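PDB 5BPZ: Anapc5 protein from Xenopus laevis, which is a subunit of the anaphase-promoting complex (APC/C), the cell-cycle ubiquitin ligase, where it probably has a structural role. Local coordinates for residues Leu38-Glu43 / Pro85-Ser90; Met71-Leu76 / Ser90-Ile95; Leu65-Asp70 / Thr127-Leu132. One frame throughout, in Å; residues are numbered along the deposited sequence.

Interaction 1 (Leu38-Glu43 / Pro85-Ser90)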
loop_
_atom_site.group_PDB
_atom_site.type_symbol
_atom_site.label_atom_id
_atom_site.label_comp_id
_atom_site.label_asym_id
_atom_site.label_seq_id
_atom_site.Cartn_x
_atom_site.Cartn_y
_atom_site.Cartn_z
ATOM N N LEU A 38 2.191 0.809 0.310
ATOM C CA LEU A 38 2.334 0.871 1.768
ATOM C C LEU A 38 1.629 -0.323 2.406
ATOM O O LEU A 38 2.206 -0.953 3.280
ATOM C CB LEU A 38 1.787 2.198 2.338
ATOM C CG LEU A 38 2.536 3.479 1.959
ATOM C CD1 LEU A 38 1.750 4.701 2.388
ATOM C CD2 LEU A 38 3.966 3.518 2.566
ATOM N N VAL A 39 0.404 -0.660 1.932
ATOM C CA VAL A 39 -0.403 -1.817 2.367
ATOM C C VAL A 39 0.424 -3.095 2.096
ATOM O O VAL A 39 0.524 -3.958 2.970
ATOM C CB VAL A 39 -1.785 -1.858 1.644
ATOM C CG1 VAL A 39 -2.464 -3.218 1.794
ATOM C CG2 VAL A 39 -2.705 -0.737 2.135
ATOM N N LEU A 40 1.028 -3.190 0.896
ATOM C CA LEU A 40 1.875 -4.315 0.533
ATOM C C LEU A 40 3.088 -4.433 1.470
ATOM O O LEU A 40 3.379 -5.533 1.946
ATOM C CB LEU A 40 2.301 -4.233 -0.936
ATOM C CG LEU A 40 3.408 -5.182 -1.397
ATOM C CD1 LEU A 40 2.968 -6.638 -1.320
ATOM C CD2 LEU A 40 3.853 -4.836 -2.784
ATOM N N LEU A 41 3.760 -3.307 1.759
ATOM C CA LEU A 41 4.912 -3.313 2.661
ATOM C C LEU A 41 4.492 -3.747 4.058
ATOM O O LEU A 41 5.163 -4.580 4.661
ATOM C CB LEU A 41 5.622 -1.952 2.688
ATOM C CG LEU A 41 6.404 -1.586 1.422
ATOM C CD1 LEU A 41 6.730 -0.081 1.404
ATOM C CD2 LEU A 41 7.676 -2.425 1.291
ATOM N N SER A 42 3.332 -3.268 4.522
ATOM C CA SER A 42 2.784 -3.639 5.827
ATOM C C SER A 42 2.466 -5.145 5.896
ATOM O O SER A 42 2.896 -5.817 6.840
ATOM C CB SER A 42 1.544 -2.812 6.133
ATOM O OG SER A 42 1.003 -3.156 7.396
ATOM N N GLU A 43 1.740 -5.668 4.877
ATOM C CA GLU A 43 1.362 -7.074 4.777
ATOM C C GLU A 43 2.564 -7.995 4.644
ATOM O O GLU A 43 2.533 -9.114 5.159
ATOM C CB GLU A 43 0.348 -7.309 3.646
ATOM C CG GLU A 43 -1.035 -6.724 3.936
ATOM C CD GLU A 43 -1.627 -7.073 5.289
ATOM O OE1 GLU A 43 -1.704 -8.282 5.613
ATOM O OE2 GLU A 43 -1.975 -6.135 6.044
ATOM N N PRO A 85 2.447 -15.027 -3.216
ATOM C CA PRO A 85 1.056 -15.482 -3.437
ATOM C C PRO A 85 0.109 -15.354 -2.241
ATOM O O PRO A 85 -1.083 -15.117 -2.446
ATOM C CB PRO A 85 1.220 -16.937 -3.882
ATOM C CG PRO A 85 2.624 -17.045 -4.354
ATOM C CD PRO A 85 3.408 -16.115 -3.492
ATOM N N ASN A 86 0.646 -15.460 -1.006
ATOM C CA ASN A 86 -0.103 -15.330 0.249
ATOM C C ASN A 86 -0.678 -13.914 0.412
ATOM O O ASN A 86 -1.905 -13.748 0.426
ATOM C CB ASN A 86 0.785 -15.644 1.476
ATOM C CG ASN A 86 1.628 -16.901 1.419
ATOM O OD1 ASN A 86 1.120 -18.022 1.312
ATOM N ND2 ASN A 86 2.931 -16.744 1.614
ATOM N N VAL A 87 0.214 -12.902 0.484
ATOM C CA VAL A 87 -0.118 -11.505 0.773
ATOM C C VAL A 87 -0.925 -10.808 -0.333
ATOM O O VAL A 87 -1.577 -9.829 -0.011
ATOM C CB VAL A 87 1.096 -10.622 1.223
ATOM C CG1 VAL A 87 1.921 -11.293 2.312
ATOM C CG2 VAL A 87 1.971 -10.191 0.063
ATOM N N SER A 88 -0.895 -11.273 -1.598
ATOM C CA SER A 88 -1.653 -10.635 -2.694
ATOM C C SER A 88 -3.131 -10.403 -2.348
ATOM O O SER A 88 -3.627 -9.283 -2.519
ATOM C CB SER A 88 -1.524 -11.429 -3.988
ATOM O OG SER A 88 -2.037 -12.742 -3.828
ATOM N N SER A 89 -3.803 -11.441 -1.795
ATOM C CA SER A 89 -5.204 -11.377 -1.386
ATOM C C SER A 89 -5.375 -10.465 -0.192
ATOM O O SER A 89 -6.325 -9.688 -0.161
ATOM C CB SER A 89 -5.744 -12.772 -1.069
ATOM O OG SER A 89 -5.834 -13.570 -2.238
ATOM N N SER A 90 -4.463 -10.553 0.787
ATOM C CA SER A 90 -4.494 -9.751 2.007
ATOM C C SER A 90 -4.368 -8.273 1.683
ATOM O O SER A 90 -5.017 -7.450 2.326
ATOM C CB SER A 90 -3.383 -10.178 2.960
ATOM O OG SER A 90 -3.486 -11.556 3.271
#

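Interaction 2 (Met71-Leu76 / Ser90-Ile95). With EDO (1,2-ethanediol), chain B.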
loop_
_atom_site.group_PDB
_atom_site.type_symbol
_atom_site.label_atom_id
_atom_site.label_comp_id
_atom_site.label_asym_id
_atom_site.label_seq_id
_atom_site.Cartn_x
_atom_site.Cartn_y
_atom_site.Cartn_z
ATOM N N MET A 71 0.472 2.421 -11.279
ATOM C CA MET A 71 -0.211 1.426 -12.104
ATOM C C MET A 71 -1.571 1.142 -11.466
ATOM O O MET A 71 -1.793 1.531 -10.327
ATOM C CB MET A 71 0.641 0.138 -12.241
ATOM C CG MET A 71 0.742 -0.667 -10.954
ATOM S SD MET A 71 1.847 -2.096 -11.014
ATOM C CE MET A 71 3.374 -1.336 -11.528
ATOM N N THR A 72 -2.474 0.470 -12.191
ATOM C CA THR A 72 -3.797 0.113 -11.673
ATOM C C THR A 72 -3.656 -0.914 -10.525
ATOM O O THR A 72 -2.642 -1.621 -10.445
ATOM C CB THR A 72 -4.657 -0.490 -12.804
ATOM O OG1 THR A 72 -4.102 -1.737 -13.198
ATOM C CG2 THR A 72 -4.832 0.446 -14.003
ATOM N N LEU A 73 -4.687 -1.027 -9.666
ATOM C CA LEU A 73 -4.690 -2.021 -8.598
ATOM C C LEU A 73 -4.587 -3.462 -9.196
ATOM O O LEU A 73 -3.892 -4.303 -8.643
ATOM C CB LEU A 73 -5.960 -1.888 -7.735
ATOM C CG LEU A 73 -6.075 -2.832 -6.524
ATOM C CD1 LEU A 73 -4.879 -2.712 -5.600
ATOM C CD2 LEU A 73 -7.357 -2.571 -5.759
ATOM N N SER A 74 -5.274 -3.712 -10.318
ATOM C CA SER A 74 -5.315 -4.989 -11.035
ATOM C C SER A 74 -3.909 -5.464 -11.402
ATOM O O SER A 74 -3.575 -6.620 -11.134
ATOM C CB SER A 74 -6.180 -4.861 -12.285
ATOM O OG SER A 74 -6.450 -6.135 -12.844
ATOM N N LYS A 75 -3.070 -4.553 -11.942
ATOM C CA LYS A 75 -1.688 -4.860 -12.313
ATOM C C LYS A 75 -0.823 -5.111 -11.089
ATOM O O LYS A 75 -0.037 -6.059 -11.082
ATOM C CB LYS A 75 -1.078 -3.770 -13.199
ATOM C CG LYS A 75 0.084 -4.298 -14.038
ATOM C CD LYS A 75 0.689 -3.219 -14.920
ATOM C CE LYS A 75 2.166 -3.420 -15.133
ATOM N NZ LYS A 75 2.843 -2.141 -15.481
ATOM N N LEU A 76 -0.976 -4.277 -10.051
ATOM C CA LEU A 76 -0.224 -4.427 -8.810
ATOM C C LEU A 76 -0.496 -5.776 -8.160
ATOM O O LEU A 76 0.457 -6.456 -7.797
ATOM C CB LEU A 76 -0.524 -3.282 -7.832
ATOM C CG LEU A 76 0.143 -3.376 -6.458
ATOM C CD1 LEU A 76 1.680 -3.358 -6.574
ATOM C CD2 LEU A 76 -0.327 -2.267 -5.562
ATOM N N SER A 90 -4.463 -10.553 0.787
ATOM C CA SER A 90 -4.494 -9.751 2.007
ATOM C C SER A 90 -4.368 -8.273 1.683
ATOM O O SER A 90 -5.017 -7.450 2.326
ATOM C CB SER A 90 -3.383 -10.178 2.960
ATOM O OG SER A 90 -3.486 -11.556 3.271
ATOM N N VAL A 91 -3.530 -7.943 0.694
ATOM C CA VAL A 91 -3.309 -6.583 0.205
ATOM C C VAL A 91 -4.615 -6.098 -0.435
ATOM O O VAL A 91 -5.113 -5.030 -0.071
ATOM C CB VAL A 91 -2.111 -6.518 -0.785
ATOM C CG1 VAL A 91 -2.065 -5.188 -1.531
ATOM C CG2 VAL A 91 -0.795 -6.768 -0.066
ATOM N N HIS A 92 -5.174 -6.916 -1.353
ATOM C CA HIS A 92 -6.409 -6.638 -2.083
ATOM C C HIS A 92 -7.608 -6.362 -1.158
ATOM O O HIS A 92 -8.289 -5.347 -1.337
ATOM C CB HIS A 92 -6.704 -7.761 -3.095
ATOM C CG HIS A 92 -7.952 -7.543 -3.888
ATOM N ND1 HIS A 92 -8.008 -6.609 -4.904
ATOM C CD2 HIS A 92 -9.168 -8.125 -3.760
ATOM C CE1 HIS A 92 -9.244 -6.666 -5.372
ATOM N NE2 HIS A 92 -9.982 -7.552 -4.709
ATOM N N ILE A 93 -7.829 -7.235 -0.151
ATOM C CA ILE A 93 -8.933 -7.121 0.814
ATOM C C ILE A 93 -8.723 -5.937 1.773
ATOM O O ILE A 93 -9.706 -5.335 2.201
ATOM C CB ILE A 93 -9.228 -8.472 1.569
ATOM C CG1 ILE A 93 -9.421 -9.681 0.604
ATOM C CG2 ILE A 93 -10.403 -8.363 2.557
ATOM C CD1 ILE A 93 -10.690 -9.702 -0.301
ATOM N N ARG A 94 -7.467 -5.604 2.115
ATOM C CA ARG A 94 -7.190 -4.469 3.005
ATOM C C ARG A 94 -7.607 -3.149 2.333
ATOM O O ARG A 94 -8.190 -2.291 2.995
ATOM C CB ARG A 94 -5.716 -4.433 3.439
ATOM C CG ARG A 94 -5.356 -3.231 4.308
ATOM C CD ARG A 94 -5.144 -3.603 5.758
ATOM N NE ARG A 94 -3.735 -3.881 6.016
ATOM C CZ ARG A 94 -2.977 -3.198 6.867
ATOM N NH1 ARG A 94 -3.497 -2.214 7.590
ATOM N NH2 ARG A 94 -1.701 -3.511 7.022
ATOM N N ILE A 95 -7.295 -2.994 1.031
ATOM C CA ILE A 95 -7.670 -1.817 0.245
ATOM C C ILE A 95 -9.188 -1.806 0.098
ATOM O O ILE A 95 -9.806 -0.782 0.379
ATOM C CB ILE A 95 -6.900 -1.746 -1.108
ATOM C CG1 ILE A 95 -5.406 -1.473 -0.845
ATOM C CG2 ILE A 95 -7.497 -0.674 -2.054
ATOM C CD1 ILE A 95 -4.495 -2.234 -1.795
HETATM C C1 EDO B . -7.720 -0.071 -10.956
HETATM O O1 EDO B . -7.103 0.460 -9.812
HETATM C C2 EDO B . -7.535 -1.582 -11.063
HETATM O O2 EDO B . -8.045 -2.037 -12.285
#

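Interaction 3 (Leu65-Asp70 / Thr127-Leu132)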
loop_
_atom_site.group_PDB
_atom_site.type_symbol
_atom_site.label_atom_id
_atom_site.label_comp_id
_atom_site.label_asym_id
_atom_site.label_seq_id
_atom_site.Cartn_x
_atom_site.Cartn_y
_atom_site.Cartn_z
ATOM N N LEU A 65 8.674 -1.347 -7.425
ATOM C CA LEU A 65 7.311 -0.866 -7.177
ATOM C C LEU A 65 7.314 0.478 -6.428
ATOM O O LEU A 65 6.402 1.286 -6.603
ATOM C CB LEU A 65 6.494 -1.894 -6.383
ATOM C CG LEU A 65 6.156 -3.217 -7.084
ATOM C CD1 LEU A 65 5.425 -4.161 -6.136
ATOM C CD2 LEU A 65 5.314 -2.997 -8.358
ATOM N N LEU A 66 8.343 0.699 -5.597
ATOM C CA LEU A 66 8.528 1.893 -4.780
ATOM C C LEU A 66 9.117 3.025 -5.618
ATOM O O LEU A 66 8.857 4.200 -5.356
ATOM C CB LEU A 66 9.490 1.556 -3.624
ATOM C CG LEU A 66 8.912 0.942 -2.340
ATOM C CD1 LEU A 66 8.368 -0.473 -2.555
ATOM C CD2 LEU A 66 9.979 0.856 -1.287
ATOM N N GLN A 67 9.904 2.656 -6.632
ATOM C CA GLN A 67 10.625 3.559 -7.524
ATOM C C GLN A 67 9.919 3.855 -8.859
ATOM O O GLN A 67 10.166 4.901 -9.459
ATOM C CB GLN A 67 12.039 2.996 -7.780
ATOM C CG GLN A 67 12.878 2.850 -6.509
ATOM C CD GLN A 67 14.141 2.058 -6.731
ATOM O OE1 GLN A 67 14.208 0.857 -6.444
ATOM N NE2 GLN A 67 15.183 2.720 -7.220
ATOM N N GLY A 68 9.078 2.933 -9.314
ATOM C CA GLY A 68 8.397 3.026 -10.601
ATOM C C GLY A 68 7.193 3.946 -10.676
ATOM O O GLY A 68 6.832 4.592 -9.685
ATOM N N PRO A 69 6.547 4.028 -11.863
ATOM C CA PRO A 69 5.354 4.885 -11.984
ATOM C C PRO A 69 4.103 4.190 -11.450
ATOM O O PRO A 69 4.135 2.992 -11.175
ATOM C CB PRO A 69 5.261 5.172 -13.486
ATOM C CG PRO A 69 6.058 4.098 -14.156
ATOM C CD PRO A 69 6.833 3.314 -13.126
ATOM N N ASP A 70 3.005 4.952 -11.286
ATOM C CA ASP A 70 1.727 4.434 -10.795
ATOM C C ASP A 70 1.135 3.453 -11.790
ATOM O O ASP A 70 1.295 3.620 -12.998
ATOM C CB ASP A 70 0.727 5.585 -10.554
ATOM C CG ASP A 70 0.915 6.374 -9.263
ATOM O OD1 ASP A 70 2.043 6.368 -8.712
ATOM O OD2 ASP A 70 -0.055 7.013 -8.819
ATOM N N THR A 127 18.032 4.854 6.037
ATOM C CA THR A 127 18.807 5.031 4.801
ATOM C C THR A 127 18.250 4.146 3.674
ATOM O O THR A 127 18.543 4.393 2.498
ATOM C CB THR A 127 20.311 4.769 5.045
ATOM O OG1 THR A 127 20.495 3.447 5.556
ATOM C CG2 THR A 127 20.945 5.789 5.980
ATOM N N SER A 128 17.445 3.119 4.046
ATOM C CA SER A 128 16.808 2.132 3.161
ATOM C C SER A 128 15.865 2.757 2.149
ATOM O O SER A 128 15.327 3.831 2.398
ATOM C CB SER A 128 16.035 1.108 3.985
ATOM O OG SER A 128 16.922 0.283 4.721
ATOM N N VAL A 129 15.649 2.068 1.016
ATOM C CA VAL A 129 14.721 2.504 -0.029
ATOM C C VAL A 129 13.294 2.440 0.559
ATOM O O VAL A 129 12.510 3.375 0.359
ATOM C CB VAL A 129 14.876 1.687 -1.345
ATOM C CG1 VAL A 129 13.902 2.165 -2.419
ATOM C CG2 VAL A 129 16.307 1.745 -1.868
ATOM N N VAL A 130 12.997 1.366 1.344
ATOM C CA VAL A 130 11.712 1.156 2.031
ATOM C C VAL A 130 11.551 2.229 3.108
ATOM O O VAL A 130 10.512 2.882 3.156
ATOM C CB VAL A 130 11.551 -0.291 2.593
ATOM C CG1 VAL A 130 10.312 -0.419 3.480
ATOM C CG2 VAL A 130 11.505 -1.316 1.466
ATOM N N GLY A 131 12.596 2.420 3.914
ATOM C CA GLY A 131 12.659 3.414 4.981
ATOM C C GLY A 131 12.415 4.826 4.498
ATOM O O GLY A 131 11.604 5.543 5.084
ATOM N N LEU A 132 13.080 5.213 3.394
ATOM C CA LEU A 132 12.918 6.528 2.769
ATOM C C LEU A 132 11.530 6.675 2.168
ATOM O O LEU A 132 10.942 7.754 2.268
ATOM C CB LEU A 132 14.004 6.809 1.721
ATOM C CG LEU A 132 15.359 7.222 2.277
ATOM C CD1 LEU A 132 16.474 6.871 1.312
ATOM C CD2 LEU A 132 15.391 8.709 2.635
#

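Interaction 1 (Leu38-Glu43 / Pro85-Ser90)
The first torsion of V87 (chi1 -48°) sets CG1 anti to its own carbonyl carbon, which turns CG1 to the backbone of E43 and CG2 to L40. V87 CG1 accordingly lies 3.6 Å from E43 O, while E43 CB and V87 CB are 4.2 Å apart. The other branch of V87, CG2, faces L40, whose CD1 lies 3.9 Å from V87 CG2; these two side chains cross at about a right angle. In E43, CG likewise stands anti to the carbonyl carbon (chi1 -70°), and this torsion with a bend at chi2 carries the carboxylate to S90, one turn past V87 on helix 85-99, where E43 OE1 approaches S90 CB at 3.7 Å, a packing contact only. The other oxygen, OE2, forms a salt bridge with R94, one turn further along helix 85-99, and a long, weak ion pair with K46. Helices 32-46 and 85-99 run more antiparallel than parallel (130° between the short segments), with their axes 9.6 Å apart. V80 of helix 73-83 touches both L40 and V87. The contact thus grades from a buried apolar pair to a partly exposed carboxylate, whose negative charge is probably stabilised by the neighbouring arginine and lysine.

Interaction 2 (Met71-Leu76 / Ser90-Ile95)
L73 and I95 form a buried, apolar helix-to-helix contact between the first turn of helix 73-83 and the middle of helix 85-99, two helices that follow each other in the chain. The evidence is in the methyl groups: L73 CD1 lies 3.9 Å from I95 CD1, and L73 CD2 lies 4.2 Å from I95 CG2, so both leucine branches meet the isoleucine as the two side chains run alongside each other with opposite headings. L73 reaches across because its CG is anti to the backbone N (chi1 -177°), which extends the chain toward the partner helix. Its CD2 also borders the imidazole of H92, approaching the ring obliquely, with the leucine lying roughly perpendicular to the histidine side chain. Helix 146-164 closes over this side: the ring of F160 meets that of H92, and F160 also touches L73.

The backbone at the helix start is held separately. T72 occupies the N-cap, and T72 OG1 accepts from K75 N at 3.3 Å with an N-H...O angle of 160°, a long but fairly straight capping bond. The amide of L73 instead gives its hydrogen to a bound 1,2-ethanediol, probably from the crystallisation liquor: L73 N to EDO O1 is 2.8 Å at 169°. The diol is also hydrogen-bonded to the backbone oxygen of Y159, bridging two helices in the crystal. Together these features describe a threonine-capped helix packed by its first turn against the following helix, as in a helical hairpin within an all-alpha domain.

Interaction 3 (Leu65-Asp70 / Thr127-Leu132)
V129 and V130, at the start of helix 129-142, receive the side chain of L66 from the end of helix 52-67. Within 127-132, S128 precedes them at the N-cap position; its side chain makes no capping bond, but its carbonyl begins the helical pattern, with L132 N to S128 O at 2.8 Å. V129 comes next and points toward 65-70. L66 CD2 sits 3.9 Å from V129 O and 4.3 Å from V129 CG1, so one methyl touches both the backbone and the side chain of this residue. The amide end of Q67 also comes near V129, a loose contact at the exposed border.

At V130 the same leucine methyl makes its closest approaches: L66 CD2 is 3.8 Å from V130 CA and 3.8 Å from V130 CG2. With V130 CG1 anti to the backbone N (chi1 171°), the valine presents CG2 to L66 CD2 while CG1 goes to L41 of helix 32-46, and the side chains of L66 and V130 meet at a slant. In 65-70, L66 CG stands beside the backbone N (chi1 -86°), and CD2 is the branch that makes the whole apolar contact. The helix carrying L66 ends directly afterwards, since G68 is the first residue to leave helical backbone angles.

This is therefore a surface contact, one helix end set against one helix beginning. L63, one turn earlier on helix 52-67, touches both valines, while helix 32-46 packs alongside through V37 against L66 and L41 against V130.

From the N terminus, helix 32-46 comes first, and interaction 1 joins it to helix 85-99, closing a loop across 41 intervening residues. Interaction 3 starts later, at the end of helix 52-67, and closes 56 residues on at helix 129-142, so these two contacts cross. Interaction 2 spans 13 residues, falls wholly within interaction 3's loop and crosses interaction 1, with which it shares S90. The centres of interactions 1 and 2 lie about 8 Å apart, and L40 CA packs against V91 CG2 at 3.7 Å between them. L65 links interaction 3 to both others, through L40 and L76. Five helices of this all-helical domain are thus connected.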